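Local atomic coordinates of SLH domain-containing protein (Pseudoflavonifractor capillosus, PDB entry 4OJU), a protein that is of unknown function but carries BspA-type leucine-rich repeats, probably binds other proteins and also binds magnesium ions. Residues A[27-32]-A[66-71]. Residues are numbered along the deposited sequence; the frame is centred on the assembly and turned at random. Where two conformers were deposited one is given.
Sequences TRYDES and TNITGV
In this BspA-type leucine-rich repeat part of a longer protein, the end of strand 24-29 and the turn after it meet the loop that leads into repeat strand 70-72. Tyr29 carries the apolar half of the contact. Its CG lies anti to the backbone N (chi1 179°), and this sends the ring across to the loop. The methyl CG2 of Thr66 sits at the ring edge, near the ring plane, 4.0 Å from Tyr29 CD2. The branch methyl CG2 of Ile68 comes closer, 3.5 Å from Tyr29 CE2, and also touches CZ and OH. Tyr29 and Ile68 are both buried. Outside the two segments, Phe63 stacks on the Tyr29 ring, and the Phe63 carbonyl takes a hydrogen bond from Thr66 OG1.

Glu31 and Asn67 form the polar half. The two side chains reach for each other from facing sides of the contact. The Glu31 carboxylate stacks on the Asn67 amide, with the two planes 15° apart. Glu31 CG lies 3.2 Å from Asn67 OD1. Beyond CG the Glu31 chain is extended (chi2 180°), which carries OE2 over to the backbone of the loop. OE2 ends 2.9 Å from Asn67 N.

Asp30, just before Glu31 in the chain, points away from the loop. It forms a salt bridge with Arg28 and accepts a hydrogen bond from Ser32 OG, both within segment 27-32. Water also links the two segments. One molecule donates to the Glu31 carbonyl and makes a weak bond with Asn67 ND2. Another, in the plane of the Tyr29 ring, donates to Tyr29 OH and to Asn67 OD1, each at 2.7 Å.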
ATOM      1  N   THR A  27       6.563  28.128   0.504  1.00 23.49           N
ATOM      2  CA  THR A  27       7.662  27.254   0.062  1.00 22.19           C
ATOM      3  C   THR A  27       8.333  26.457   1.160  1.00 24.70           C
ATOM      4  O   THR A  27       8.880  25.390   0.867  1.00 23.26           O
ATOM      5  CB  THR A  27       8.724  28.060  -0.693  1.00 28.23           C
ATOM      6  OG1 THR A  27       9.259  29.060   0.173  1.00 27.75           O
ATOM      7  CG2 THR A  27       8.183  28.694  -1.970  1.00 28.58           C
ATOM      8  N   ARG A  28       8.325  26.965   2.409  0.50 22.93           N
ATOM      9  CA  ARG A  28       8.991  26.258   3.505  0.50 23.32           C
ATOM     10  C   ARG A  28       8.416  26.593   4.879  0.50 27.24           C
ATOM     11  O   ARG A  28       8.075  27.740   5.149  0.50 26.79           O
ATOM     12  CB  ARG A  28      10.501  26.601   3.505  0.50 23.66           C
ATOM     13  CG  ARG A  28      11.339  25.629   4.352  0.50 36.55           C
ATOM     14  CD  ARG A  28      12.792  26.056   4.537  0.50 45.28           C
ATOM     15  NE  ARG A  28      13.091  26.784   5.779  0.50 59.44           N
ATOM     16  CZ  ARG A  28      13.566  28.031   5.838  0.50 74.01           C
ATOM     17  NH1 ARG A  28      13.800  28.715   4.725  0.50 59.07           N
ATOM     18  NH2 ARG A  28      13.803  28.602   7.010  0.50 64.60           N
ATOM     19  N   TYR A  29       8.373  25.576   5.759  1.00 24.86           N
ATOM     20  CA  TYR A  29       7.988  25.694   7.154  1.00 25.15           C
ATOM     21  C   TYR A  29       9.231  25.387   7.976  1.00 29.82           C
ATOM     22  O   TYR A  29       9.798  24.300   7.851  1.00 28.20           O
ATOM     23  CB  TYR A  29       6.848  24.749   7.499  1.00 25.48           C
ATOM     24  CG  TYR A  29       6.420  24.809   8.947  1.00 26.85           C
ATOM     25  CD1 TYR A  29       5.546  25.802   9.396  1.00 28.25           C
ATOM     26  CD2 TYR A  29       6.824  23.835   9.852  1.00 27.34           C
ATOM     27  CE1 TYR A  29       5.067  25.806  10.704  1.00 29.00           C
ATOM     28  CE2 TYR A  29       6.378  23.844  11.172  1.00 28.26           C
ATOM     29  CZ  TYR A  29       5.475  24.814  11.585  1.00 34.05           C
ATOM     30  OH  TYR A  29       4.987  24.801  12.869  1.00 32.85           O
ATOM     31  N   ASP A  30       9.654  26.347   8.791  1.00 27.09           N
ATOM     32  CA  ASP A  30      10.841  26.191   9.614  1.00 29.00           C
ATOM     33  C   ASP A  30      10.399  25.950  11.051  1.00 32.22           C
ATOM     34  O   ASP A  30      10.010  26.881  11.750  1.00 30.16           O
ATOM     35  CB  ASP A  30      11.761  27.421   9.499  1.00 31.79           C
ATOM     36  CG  ASP A  30      13.085  27.336  10.252  1.00 42.01           C
ATOM     37  OD1 ASP A  30      13.235  26.430  11.112  1.00 42.20           O
ATOM     38  OD2 ASP A  30      13.974  28.165   9.975  1.00 45.84           O
ATOM     39  N   GLU A  31      10.521  24.706  11.484  1.00 30.79           N
ATOM     40  CA  GLU A  31      10.185  24.233  12.825  1.00 33.25           C
ATOM     41  C   GLU A  31      10.730  25.068  13.936  1.00 38.32           C
ATOM     42  O   GLU A  31      10.058  25.257  14.952  1.00 38.42           O
ATOM     43  CB  GLU A  31      10.818  22.856  13.027  1.00 35.36           C
ATOM     44  CG  GLU A  31       9.872  21.716  12.866  1.00 48.19           C
ATOM     45  CD  GLU A  31      10.612  20.419  13.083  1.00 56.62           C
ATOM     46  OE1 GLU A  31      11.449  20.336  14.009  1.00 54.05           O
ATOM     47  OE2 GLU A  31      10.393  19.497  12.277  1.00 47.52           O
ATOM     48  N   SER A  32      12.017  25.433  13.810  1.00 36.25           N
ATOM     49  CA  SER A  32      12.755  26.150  14.850  1.00 37.38           C
ATOM     50  C   SER A  32      12.180  27.539  15.093  1.00 40.25           C
ATOM     51  O   SER A  32      12.460  28.138  16.132  1.00 41.13           O
ATOM     52  CB  SER A  32      14.238  26.238  14.491  1.00 41.50           C
ATOM     53  OG  SER A  32      14.471  27.071  13.367  1.00 49.45           O
ATOM     54  N   THR A  66       8.567  17.470   9.079  1.00 23.29           N
ATOM     55  CA  THR A  66       8.475  18.443  10.191  1.00 23.54           C
ATOM     56  C   THR A  66       7.711  17.795  11.345  1.00 28.17           C
ATOM     57  O   THR A  66       7.156  16.707  11.188  1.00 28.19           O
ATOM     58  CB  THR A  66       7.900  19.802   9.767  1.00 26.16           C
ATOM     59  OG1 THR A  66       6.594  19.595   9.236  1.00 24.68           O
ATOM     60  CG2 THR A  66       8.782  20.528   8.765  1.00 28.28           C
ATOM     61  N   ASN A  67       7.687  18.459  12.502  1.00 25.33           N
ATOM     62  CA  ASN A  67       7.098  17.929  13.738  1.00 26.69           C
ATOM     63  C   ASN A  67       5.630  18.339  13.907  1.00 30.80           C
ATOM     64  O   ASN A  67       5.094  18.221  15.011  1.00 31.81           O
ATOM     65  CB  ASN A  67       7.919  18.459  14.934  1.00 27.31           C
ATOM     66  CG  ASN A  67       7.833  19.967  15.121  1.00 37.01           C
ATOM     67  OD1 ASN A  67       7.255  20.707  14.312  1.00 32.57           O
ATOM     68  ND2 ASN A  67       8.408  20.474  16.191  1.00 33.50           N
ATOM     69  N   ILE A  68       4.997  18.881  12.857  1.00 24.64           N
ATOM     70  CA  ILE A  68       3.626  19.374  12.998  1.00 24.17           C
ATOM     71  C   ILE A  68       2.663  18.256  13.424  1.00 27.98           C
ATOM     72  O   ILE A  68       2.805  17.110  13.001  1.00 27.07           O
ATOM     73  CB  ILE A  68       3.117  20.113  11.734  1.00 25.62           C
ATOM     74  CG1 ILE A  68       3.081  19.200  10.484  1.00 24.21           C
ATOM     75  CG2 ILE A  68       3.930  21.403  11.493  1.00 24.84           C
ATOM     76  CD1 ILE A  68       2.183  19.790   9.293  1.00 25.90           C
ATOM     77  N   THR A  69       1.712  18.604  14.291  1.00 25.53           N
ATOM     78  CA  THR A  69       0.688  17.684  14.794  1.00 25.81           C
ATOM     79  C   THR A  69      -0.638  17.951  14.094  1.00 27.86           C
ATOM     80  O   THR A  69      -1.498  17.080  14.030  1.00 27.79           O
ATOM     81  CB  THR A  69       0.541  17.808  16.311  1.00 34.56           C
ATOM     82  OG1 THR A  69       0.347  19.186  16.637  1.00 36.53           O
ATOM     83  CG2 THR A  69       1.746  17.238  17.070  1.00 29.92           C
ATOM     84  N   GLY A  70      -0.799  19.162  13.604  1.00 25.36           N
ATOM     85  CA  GLY A  70      -2.016  19.587  12.928  1.00 25.49           C
ATOM     86  C   GLY A  70      -1.760  20.710  11.954  1.00 27.95           C
ATOM     87  O   GLY A  70      -0.752  21.412  12.058  1.00 27.74           O
ATOM     88  N   VAL A  71      -2.655  20.871  10.989  1.00 23.99           N
ATOM     89  CA  VAL A  71      -2.521  21.919   9.998  1.00 23.21           C
ATOM     90  C   VAL A  71      -3.888  22.376   9.503  1.00 26.16           C
ATOM     91  O   VAL A  71      -4.767  21.552   9.256  1.00 23.87           O
ATOM     92  CB  VAL A  71      -1.590  21.510   8.801  1.00 25.06           C
ATOM     93  CG1 VAL A  71      -2.125  20.303   8.028  1.00 24.41           C
ATOM     94  CG2 VAL A  71      -1.327  22.697   7.849  1.00 24.23           C
TER
HETATM   95  O   HOH W   1       6.059  23.117  14.644  1.00 31.60           O
HETATM   96  O   HOH W   2       8.607  23.902  16.790  1.00 63.17           O